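PDB 6OSU: D-alanyl-D-alanine carboxypeptidase (Penicillin binding protein) family protein from Francisella tularensis subsp. tularensis, which probably removes the C-terminal D-alanine from peptidoglycan precursor peptides, as a serine-type D-Ala-D-Ala carboxypeptidase of the peptidase S11 family. Local coordinates for residues A[153-161]-A[172-182]; A[291-302]-A[320-330]. All coordinates share one frame; numbering follows the deposited sequence.

Interaction 1. Residues A[153-161]-A[172-182]; sequences AIGMNNTHF and QYTTAHDMALL
With CG beside its own backbone N (chi1 -86°), the carboxylate of D178 leaves the first turn of helix 176-189 and enters the loop after helix 140-154. There OD2 takes two bonds: N158 N reaches it at 2.7 Å on the syn lone pair, and T159 OG1 at 2.8 Å on the anti one. In T159 a chi1 of -75° sets CG2 anti to the backbone N, beside the carbonyl carbon, leaving OG1 to face D178. T174 OG1 lies alongside, 2.8 Å from T159 OG1. Aspartate suits this spot, since one buried oxygen satisfies both a main-chain N-H and a hydroxyl, while OD1 turns to two waters. T175 N-caps the helix: its OG1 accepts from D178 N at 2.9 Å. Beyond these polar groups, M156 SD lies 3.7 Å from L182 CB, and the bend at chi3 brings M156 CE to 3.4 Å from D178 O. At the other end H160 and Y173 form a single antiparallel hydrogen-bonded pair, H160 N giving to Y173 O at 2.8 Å and Y173 N to H160 O at 3.0 Å, while H160 CB sits over one face of the tyrosine ring in a CH-pi contact. G155, with positive phi, is the C-prime residue of the Schellman motif closing helix 140-154, and a long loop, its ends tied together by the D178 carboxylate and the H160-Y173 bridge, joins this helix to the threonine-capped one.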
loop_
_atom_site.group_PDB
_atom_site.type_symbol
_atom_site.label_atom_id
_atom_site.label_comp_id
_atom_site.label_asym_id
_atom_site.label_seq_id
_atom_site.Cartn_x
_atom_site.Cartn_y
_atom_site.Cartn_z
ATOM N N ALA A 153 6.624 5.779 -14.918
ATOM C CA ALA A 153 6.572 7.079 -14.255
ATOM C C ALA A 153 6.540 6.948 -12.738
ATOM O O ALA A 153 7.102 7.795 -12.033
ATOM C CB ALA A 153 5.359 7.867 -14.745
ATOM N N ILE A 154 5.880 5.913 -12.212
ATOM C CA ILE A 154 5.881 5.686 -10.771
ATOM C C ILE A 154 7.241 5.196 -10.285
ATOM O O ILE A 154 7.558 5.326 -9.098
ATOM C CB ILE A 154 4.760 4.696 -10.403
ATOM C CG1 ILE A 154 3.411 5.214 -10.903
ATOM C CG2 ILE A 154 4.691 4.466 -8.899
ATOM C CD1 ILE A 154 2.257 4.302 -10.573
ATOM N N GLY A 155 8.071 4.668 -11.175
ATOM C CA GLY A 155 9.332 4.078 -10.783
ATOM C C GLY A 155 9.315 2.570 -10.681
ATOM O O GLY A 155 10.239 1.998 -10.089
ATOM N N MET A 156 8.292 1.914 -11.220
ATOM C CA MET A 156 8.215 0.456 -11.265
ATOM C C MET A 156 9.043 -0.014 -12.454
ATOM O O MET A 156 8.531 -0.233 -13.554
ATOM C CB MET A 156 6.764 0.000 -11.367
ATOM C CG MET A 156 5.833 0.654 -10.355
ATOM S SD MET A 156 4.093 0.340 -10.711
ATOM C CE MET A 156 4.066 -1.450 -10.660
ATOM N N ASN A 157 10.345 -0.171 -12.229
ATOM C CA ASN A 157 11.283 -0.454 -13.305
ATOM C C ASN A 157 11.384 -1.933 -13.648
ATOM O O ASN A 157 12.064 -2.281 -14.620
ATOM C CB ASN A 157 12.673 0.077 -12.941
ATOM C CG ASN A 157 12.699 1.584 -12.800
ATOM O OD1 ASN A 157 12.954 2.111 -11.718
ATOM N ND2 ASN A 157 12.436 2.287 -13.896
ATOM N N ASN A 158 10.738 -2.808 -12.883
ATOM C CA ASN A 158 10.762 -4.230 -13.197
ATOM C C ASN A 158 9.340 -4.744 -13.363
ATOM O O ASN A 158 8.953 -5.739 -12.742
ATOM C CB ASN A 158 11.505 -5.007 -12.112
ATOM C CG ASN A 158 12.969 -4.629 -12.028
ATOM O OD1 ASN A 158 13.682 -4.639 -13.031
ATOM N ND2 ASN A 158 13.423 -4.282 -10.830
ATOM N N THR A 159 8.562 -4.068 -14.204
ATOM C CA THR A 159 7.144 -4.356 -14.365
ATOM C C THR A 159 6.766 -4.181 -15.824
ATOM O O THR A 159 7.128 -3.178 -16.442
ATOM C CB THR A 159 6.295 -3.432 -13.485
ATOM O OG1 THR A 159 6.393 -3.854 -12.123
ATOM C CG2 THR A 159 4.836 -3.456 -13.911
ATOM N N HIS A 160 6.052 -5.160 -16.371
ATOM C CA HIS A 160 5.528 -5.049 -17.727
ATOM C C HIS A 160 4.205 -5.790 -17.794
ATOM O O HIS A 160 4.156 -6.997 -17.539
ATOM C CB HIS A 160 6.506 -5.607 -18.759
ATOM C CG HIS A 160 6.047 -5.425 -20.170
ATOM N ND1 HIS A 160 6.210 -4.242 -20.858
ATOM C CD2 HIS A 160 5.397 -6.263 -21.012
ATOM C CE1 HIS A 160 5.696 -4.365 -22.069
ATOM N NE2 HIS A 160 5.195 -5.581 -22.187
ATOM N N PHE A 161 3.144 -5.070 -18.142
ATOM C CA PHE A 161 1.812 -5.643 -18.261
ATOM C C PHE A 161 1.525 -6.019 -19.709
ATOM O O PHE A 161 1.912 -5.306 -20.637
ATOM C CB PHE A 161 0.760 -4.660 -17.751
ATOM C CG PHE A 161 0.922 -4.305 -16.302
ATOM C CD1 PHE A 161 0.678 -5.247 -15.314
ATOM C CD2 PHE A 161 1.315 -3.034 -15.923
ATOM C CE1 PHE A 161 0.822 -4.929 -13.977
ATOM C CE2 PHE A 161 1.460 -2.705 -14.588
ATOM C CZ PHE A 161 1.212 -3.655 -13.612
ATOM N N GLN A 172 4.844 -10.776 -19.267
ATOM C CA GLN A 172 3.994 -10.291 -18.187
ATOM C C GLN A 172 4.728 -10.523 -16.873
ATOM O O GLN A 172 4.963 -11.677 -16.500
ATOM C CB GLN A 172 2.661 -11.033 -18.219
ATOM C CG GLN A 172 1.533 -10.423 -17.423
ATOM C CD GLN A 172 0.274 -11.271 -17.477
ATOM O OE1 GLN A 172 -0.394 -11.483 -16.461
ATOM N NE2 GLN A 172 -0.053 -11.769 -18.664
ATOM N N TYR A 173 5.082 -9.448 -16.169
ATOM C CA TYR A 173 5.778 -9.618 -14.899
ATOM C C TYR A 173 5.698 -8.351 -14.063
ATOM O O TYR A 173 5.412 -7.261 -14.565
ATOM C CB TYR A 173 7.246 -10.012 -15.102
ATOM C CG TYR A 173 8.041 -9.049 -15.952
ATOM C CD1 TYR A 173 8.574 -7.886 -15.411
ATOM C CD2 TYR A 173 8.270 -9.311 -17.297
ATOM C CE1 TYR A 173 9.302 -7.005 -16.187
ATOM C CE2 TYR A 173 8.997 -8.438 -18.080
ATOM C CZ TYR A 173 9.513 -7.286 -17.520
ATOM O OH TYR A 173 10.241 -6.415 -18.298
ATOM N N THR A 174 5.962 -8.526 -12.772
ATOM C CA THR A 174 6.159 -7.436 -11.830
ATOM C C THR A 174 6.998 -7.977 -10.681
ATOM O O THR A 174 7.456 -9.123 -10.714
ATOM C CB THR A 174 4.831 -6.864 -11.327
ATOM O OG1 THR A 174 5.097 -5.744 -10.475
ATOM C CG2 THR A 174 4.059 -7.915 -10.536
ATOM N N THR A 175 7.213 -7.143 -9.665
ATOM C CA THR A 175 7.949 -7.549 -8.477
ATOM C C THR A 175 7.186 -7.094 -7.243
ATOM O O THR A 175 6.324 -6.214 -7.309
ATOM C CB THR A 175 9.381 -6.975 -8.443
ATOM O OG1 THR A 175 9.335 -5.566 -8.184
ATOM C CG2 THR A 175 10.099 -7.227 -9.761
ATOM N N ALA A 176 7.511 -7.712 -6.105
ATOM C CA ALA A 176 6.880 -7.311 -4.853
ATOM C C ALA A 176 7.221 -5.867 -4.512
ATOM O O ALA A 176 6.371 -5.124 -4.012
ATOM C CB ALA A 176 7.303 -8.253 -3.723
ATOM N N HIS A 177 8.456 -5.449 -4.793
ATOM C CA HIS A 177 8.845 -4.063 -4.555
ATOM C C HIS A 177 8.069 -3.115 -5.462
ATOM O O HIS A 177 7.566 -2.079 -5.012
ATOM C CB HIS A 177 10.352 -3.902 -4.765
ATOM C CG HIS A 177 10.874 -2.543 -4.414
ATOM N ND1 HIS A 177 12.134 -2.117 -4.778
ATOM C CD2 HIS A 177 10.315 -1.520 -3.725
ATOM C CE1 HIS A 177 12.325 -0.887 -4.334
ATOM N NE2 HIS A 177 11.237 -0.502 -3.693
ATOM N N ASP A 178 7.956 -3.460 -6.748
ATOM C CA ASP A 178 7.227 -2.602 -7.676
ATOM C C ASP A 178 5.759 -2.488 -7.288
ATOM O O ASP A 178 5.159 -1.412 -7.409
ATOM C CB ASP A 178 7.359 -3.135 -9.101
ATOM C CG ASP A 178 8.617 -2.645 -9.796
ATOM O OD1 ASP A 178 9.504 -2.083 -9.113
ATOM O OD2 ASP A 178 8.711 -2.811 -11.031
ATOM N N MET A 179 5.161 -3.586 -6.817
ATOM C CA MET A 179 3.754 -3.545 -6.433
ATOM C C MET A 179 3.543 -2.744 -5.154
ATOM O O MET A 179 2.498 -2.104 -4.992
ATOM C CB MET A 179 3.210 -4.964 -6.284
ATOM C CG MET A 179 2.771 -5.574 -7.605
ATOM S SD MET A 179 1.324 -4.720 -8.258
ATOM C CE MET A 179 1.416 -5.153 -9.998
ATOM N N ALA A 180 4.521 -2.754 -4.244
ATOM C CA ALA A 180 4.426 -1.908 -3.060
ATOM C C ALA A 180 4.556 -0.436 -3.428
ATOM O O ALA A 180 3.884 0.421 -2.840
ATOM C CB ALA A 180 5.493 -2.309 -2.040
ATOM N N LEU A 181 5.415 -0.121 -4.398
ATOM C CA LEU A 181 5.516 1.256 -4.868
ATOM C C LEU A 181 4.193 1.724 -5.461
ATOM O O LEU A 181 3.733 2.837 -5.175
ATOM C CB LEU A 181 6.646 1.377 -5.892
ATOM C CG LEU A 181 8.073 1.260 -5.344
ATOM C CD1 LEU A 181 9.079 1.086 -6.469
ATOM C CD2 LEU A 181 8.428 2.480 -4.504
ATOM N N LEU A 182 3.558 0.878 -6.275
ATOM C CA LEU A 182 2.266 1.226 -6.854
ATOM C C LEU A 182 1.226 1.463 -5.766
ATOM O O LEU A 182 0.497 2.463 -5.792
ATOM C CB LEU A 182 1.808 0.123 -7.809
ATOM C CG LEU A 182 0.404 0.279 -8.394
ATOM C CD1 LEU A 182 0.294 1.595 -9.136
ATOM C CD2 LEU A 182 0.078 -0.891 -9.314
HETATM O O HOH W 1 11.808 -0.849 -9.480
HETATM O O HOH W 2 11.495 -3.794 -8.389
#

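Interaction 2. Residues A[291-302]-A[320-330]; sequences SSAKQDGERFIS and LLRYALSKYEN
A beta-hairpin with a helix packed on one face makes this contact, part of the serine penicillin-binding-protein fold, in which a five-stranded antiparallel sheet is covered by helices. Strands 288-295 and 298-307 are joined by a type I' turn from Q295 to E298, where G297 suits the positive phi. Helix 310-327 lies over them: the axis of its end, 320-327, passes 8.8 Å from that of strand 298-302, nearly antiparallel to it, before strand 328-334 follows. S291, A293, Q295, E298, F300 and S302 direct their CB atoms at the helix and the strand after it. L321 and L325, one turn apart, hold CG beside the backbone N and chi2 near trans, which points their methyls at the hairpin. L321 spans the two strands: CD1 meets S291 OG at 3.5 Å, while CD2 lies against S302, whose OG is hydrogen-bonded to T42. L325 does likewise, CD1 reaching A293 CB at 3.9 Å and CD2 coming in at the edge of the F300 ring, 3.6 Å from its CD2. Small serines and an alanine on the hairpin make room for these leucines. At the turn end of the hairpin E298 turns its carboxylate toward N330, in the strand that follows the helix, the carboxylate and amide planes 71° apart. E298 OE1 forms a salt bridge with R46, and a water weakly bonded to E298 OE1 accepts from N330 N at 2.7 Å. F300 fills the middle of the interface, its chi1 of -81° carrying the ring beneath the helix. A324 is small enough to let the ring approach closely: its CB stands over the ring centre, 3.5 Å from the centroid and 3° off the normal.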
loop_
_atom_site.group_PDB
_atom_site.type_symbol
_atom_site.label_atom_id
_atom_site.label_comp_id
_atom_site.label_asym_id
_atom_site.label_seq_id
_atom_site.Cartn_x
_atom_site.Cartn_y
_atom_site.Cartn_z
ATOM N N SER A 291 -1.681 -6.112 0.382
ATOM C CA SER A 291 -2.522 -5.789 1.523
ATOM C C SER A 291 -1.950 -4.591 2.266
ATOM O O SER A 291 -0.751 -4.301 2.195
ATOM C CB SER A 291 -2.654 -6.980 2.477
ATOM O OG SER A 291 -1.396 -7.312 3.039
ATOM N N SER A 292 -2.828 -3.897 2.983
ATOM C CA SER A 292 -2.439 -2.749 3.782
ATOM C C SER A 292 -3.268 -2.722 5.055
ATOM O O SER A 292 -4.471 -2.995 5.028
ATOM C CB SER A 292 -2.619 -1.438 3.008
ATOM O OG SER A 292 -2.024 -0.355 3.702
ATOM N N ALA A 293 -2.618 -2.400 6.169
ATOM C CA ALA A 293 -3.287 -2.326 7.458
ATOM C C ALA A 293 -2.801 -1.092 8.200
ATOM O O ALA A 293 -1.614 -0.760 8.156
ATOM C CB ALA A 293 -3.031 -3.584 8.301
ATOM N N LYS A 294 -3.725 -0.418 8.877
ATOM C CA LYS A 294 -3.433 0.793 9.631
ATOM C C LYS A 294 -3.839 0.585 11.082
ATOM O O LYS A 294 -4.930 0.075 11.358
ATOM C CB LYS A 294 -4.168 1.997 9.032
ATOM C CG LYS A 294 -3.808 3.331 9.662
ATOM C CD LYS A 294 -4.433 4.489 8.896
ATOM C CE LYS A 294 -3.877 5.826 9.367
ATOM N NZ LYS A 294 -4.483 6.984 8.650
ATOM N N GLN A 295 -2.961 0.967 12.005
ATOM C CA GLN A 295 -3.265 0.881 13.433
ATOM C C GLN A 295 -2.581 2.046 14.130
ATOM O O GLN A 295 -1.349 2.084 14.215
ATOM C CB GLN A 295 -2.819 -0.454 14.020
ATOM C CG GLN A 295 -3.894 -1.525 13.962
ATOM C CD GLN A 295 -3.410 -2.875 14.449
ATOM O OE1 GLN A 295 -2.263 -3.022 14.872
ATOM N NE2 GLN A 295 -4.285 -3.872 14.390
ATOM N N ASP A 296 -3.384 2.993 14.615
ATOM C CA ASP A 296 -2.899 4.169 15.335
ATOM C C ASP A 296 -1.913 4.969 14.478
ATOM O O ASP A 296 -0.741 5.152 14.819
ATOM C CB ASP A 296 -2.285 3.773 16.683
ATOM C CG ASP A 296 -1.982 4.973 17.561
ATOM O OD1 ASP A 296 -0.804 5.171 17.927
ATOM O OD2 ASP A 296 -2.928 5.722 17.886
ATOM N N GLY A 297 -2.419 5.436 13.337
ATOM C CA GLY A 297 -1.683 6.341 12.473
ATOM C C GLY A 297 -0.562 5.682 11.690
ATOM O O GLY A 297 0.043 6.295 10.803
ATOM N N GLU A 298 -0.276 4.422 12.008
ATOM C CA GLU A 298 0.826 3.684 11.399
ATOM C C GLU A 298 0.263 2.685 10.388
ATOM O O GLU A 298 -0.386 1.703 10.766
ATOM C CB GLU A 298 1.659 2.984 12.473
ATOM C CG GLU A 298 2.935 2.337 11.972
ATOM C CD GLU A 298 4.078 3.328 11.808
ATOM O OE1 GLU A 298 3.836 4.554 11.867
ATOM O OE2 GLU A 298 5.226 2.875 11.617
ATOM N N ARG A 299 0.500 2.945 9.106
ATOM C CA ARG A 299 0.023 2.097 8.023
ATOM C C ARG A 299 1.194 1.389 7.359
ATOM O O ARG A 299 2.221 2.007 7.057
ATOM C CB ARG A 299 -0.743 2.902 6.969
ATOM C CG ARG A 299 -0.992 2.120 5.688
ATOM C CD ARG A 299 -1.609 2.966 4.594
ATOM N NE ARG A 299 -2.926 3.465 4.967
ATOM C CZ ARG A 299 -4.039 2.738 4.932
ATOM N NH1 ARG A 299 -3.999 1.470 4.541
ATOM N NH2 ARG A 299 -5.193 3.281 5.291
ATOM N N PHE A 300 1.030 0.092 7.124
ATOM C CA PHE A 300 2.024 -0.702 6.422
ATOM C C PHE A 300 1.416 -1.310 5.169
ATOM O O PHE A 300 0.215 -1.585 5.108
ATOM C CB PHE A 300 2.595 -1.809 7.317
ATOM C CG PHE A 300 3.660 -1.330 8.256
ATOM C CD1 PHE A 300 4.965 -1.171 7.818
ATOM C CD2 PHE A 300 3.357 -1.028 9.575
ATOM C CE1 PHE A 300 5.951 -0.725 8.678
ATOM C CE2 PHE A 300 4.337 -0.583 10.442
ATOM C CZ PHE A 300 5.637 -0.430 9.995
ATOM N N ILE A 301 2.262 -1.514 4.166
ATOM C CA ILE A 301 1.880 -2.148 2.913
ATOM C C ILE A 301 2.681 -3.434 2.773
ATOM O O ILE A 301 3.909 -3.427 2.921
ATOM C CB ILE A 301 2.115 -1.207 1.720
ATOM C CG1 ILE A 301 1.163 -0.012 1.806
ATOM C CG2 ILE A 301 1.954 -1.952 0.401
ATOM C CD1 ILE A 301 1.575 1.161 0.940
ATOM N N SER A 302 1.987 -4.536 2.514
ATOM C CA SER A 302 2.617 -5.833 2.333
ATOM C C SER A 302 2.201 -6.416 0.994
ATOM O O SER A 302 1.034 -6.327 0.603
ATOM C CB SER A 302 2.242 -6.805 3.453
ATOM O OG SER A 302 3.144 -6.706 4.539
ATOM N N LEU A 320 3.231 -10.824 8.320
ATOM C CA LEU A 320 4.060 -9.668 7.994
ATOM C C LEU A 320 3.466 -8.381 8.555
ATOM O O LEU A 320 4.177 -7.570 9.161
ATOM C CB LEU A 320 4.238 -9.554 6.480
ATOM C CG LEU A 320 5.019 -10.660 5.776
ATOM C CD1 LEU A 320 4.998 -10.432 4.275
ATOM C CD2 LEU A 320 6.451 -10.724 6.286
ATOM N N LEU A 321 2.162 -8.168 8.352
ATOM C CA LEU A 321 1.531 -6.945 8.839
ATOM C C LEU A 321 1.573 -6.864 10.360
ATOM O O LEU A 321 1.834 -5.795 10.925
ATOM C CB LEU A 321 0.088 -6.861 8.342
ATOM C CG LEU A 321 -0.085 -6.663 6.835
ATOM C CD1 LEU A 321 -1.550 -6.762 6.456
ATOM C CD2 LEU A 321 0.498 -5.323 6.398
ATOM N N ARG A 322 1.314 -7.982 11.041
ATOM C CA ARG A 322 1.374 -7.996 12.501
ATOM C C ARG A 322 2.793 -7.747 12.996
ATOM O O ARG A 322 3.001 -7.037 13.988
ATOM C CB ARG A 322 0.847 -9.329 13.024
ATOM C CG ARG A 322 0.781 -9.437 14.533
ATOM C CD ARG A 322 0.468 -10.866 14.964
ATOM N NE ARG A 322 -0.249 -11.614 13.931
ATOM C CZ ARG A 322 0.236 -12.686 13.305
ATOM N NH1 ARG A 322 1.442 -13.151 13.611
ATOM N NH2 ARG A 322 -0.488 -13.299 12.377
ATOM N N TYR A 323 3.782 -8.326 12.312
ATOM C CA TYR A 323 5.177 -8.136 12.694
ATOM C C TYR A 323 5.594 -6.674 12.566
ATOM O O TYR A 323 6.246 -6.126 13.464
ATOM C CB TYR A 323 6.057 -9.047 11.835
ATOM C CG TYR A 323 7.537 -8.752 11.851
ATOM C CD1 TYR A 323 8.351 -9.224 12.873
ATOM C CD2 TYR A 323 8.130 -8.031 10.818
ATOM C CE1 TYR A 323 9.712 -8.967 12.880
ATOM C CE2 TYR A 323 9.487 -7.770 10.815
ATOM C CZ TYR A 323 10.273 -8.239 11.847
ATOM O OH TYR A 323 11.623 -7.980 11.840
ATOM N N ALA A 324 5.207 -6.018 11.468
ATOM C CA ALA A 324 5.584 -4.621 11.271
ATOM C C ALA A 324 4.846 -3.699 12.235
ATOM O O ALA A 324 5.447 -2.783 12.809
ATOM C CB ALA A 324 5.319 -4.202 9.827
ATOM N N LEU A 325 3.545 -3.927 12.431
ATOM C CA LEU A 325 2.743 -3.014 13.241
ATOM C C LEU A 325 3.098 -3.088 14.722
ATOM O O LEU A 325 2.909 -2.106 15.451
ATOM C CB LEU A 325 1.257 -3.310 13.043
ATOM C CG LEU A 325 0.645 -2.892 11.704
ATOM C CD1 LEU A 325 -0.671 -3.618 11.465
ATOM C CD2 LEU A 325 0.438 -1.384 11.664
ATOM N N SER A 326 3.611 -4.226 15.188
ATOM C CA SER A 326 3.857 -4.423 16.610
ATOM C C SER A 326 5.313 -4.232 17.018
ATOM O O SER A 326 5.591 -4.132 18.217
ATOM C CB SER A 326 3.402 -5.823 17.036
ATOM O OG SER A 326 4.242 -6.809 16.466
ATOM N N LYS A 327 6.247 -4.185 16.070
ATOM C CA LYS A 327 7.657 -4.077 16.414
ATOM C C LYS A 327 8.328 -2.816 15.893
ATOM O O LYS A 327 9.500 -2.587 16.210
ATOM C CB LYS A 327 8.422 -5.310 15.908
ATOM C CG LYS A 327 7.841 -6.614 16.422
ATOM C CD LYS A 327 8.904 -7.665 16.647
ATOM C CE LYS A 327 8.447 -8.664 17.699
ATOM N NZ LYS A 327 8.222 -8.000 19.016
ATOM N N TYR A 328 7.627 -1.981 15.128
ATOM C CA TYR A 328 8.239 -0.824 14.490
ATOM C C TYR A 328 7.482 0.445 14.862
ATOM O O TYR A 328 6.449 0.415 15.537
ATOM C CB TYR A 328 8.306 -1.007 12.970
ATOM C CG TYR A 328 9.410 -1.944 12.549
ATOM C CD1 TYR A 328 10.674 -1.460 12.242
ATOM C CD2 TYR A 328 9.197 -3.315 12.480
ATOM C CE1 TYR A 328 11.695 -2.310 11.863
ATOM C CE2 TYR A 328 10.213 -4.176 12.103
ATOM C CZ TYR A 328 11.461 -3.665 11.796
ATOM O OH TYR A 328 12.476 -4.513 11.422
ATOM N N GLU A 329 8.010 1.571 14.392
ATOM C CA GLU A 329 7.619 2.885 14.877
ATOM C C GLU A 329 8.199 3.934 13.942
ATOM O O GLU A 329 9.321 3.772 13.452
ATOM C CB GLU A 329 8.133 3.093 16.307
ATOM C CG GLU A 329 7.401 4.128 17.121
ATOM C CD GLU A 329 7.697 3.985 18.603
ATOM O OE1 GLU A 329 8.850 4.236 19.010
ATOM O OE2 GLU A 329 6.780 3.597 19.361
ATOM N N ASN A 330 7.436 4.993 13.691
ATOM C CA ASN A 330 7.907 6.127 12.905
ATOM C C ASN A 330 8.404 7.203 13.861
ATOM O O ASN A 330 7.668 7.628 14.760
ATOM C CB ASN A 330 6.807 6.673 11.995
ATOM C CG ASN A 330 6.651 5.863 10.719
ATOM O OD1 ASN A 330 7.308 4.838 10.538
ATOM N ND2 ASN A 330 5.777 6.317 9.832
HETATM O O HOH W 3 4.881 5.058 14.480
#

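How the interactions relate
Interaction 1 closes before interaction 2 opens along the chain, and their centres lie 22 Å apart. They occupy opposite faces of the same five-stranded antiparallel sheet: helix 176-189, from interaction 1, packs where I301 points, and helix 310-327, from interaction 2, covers the face of F300. The two meet directly at A180 CA and I301 CG2, 4.3 Å apart. M179 and S291 each bring a side chain to about 8 Å from that of K278, the predicted substrate-binding lysine, which places both contacts near the probable active site. In interaction 2, strand 328-334 also pairs with strand 364-369, linking the catalytic fold to the C-terminal part.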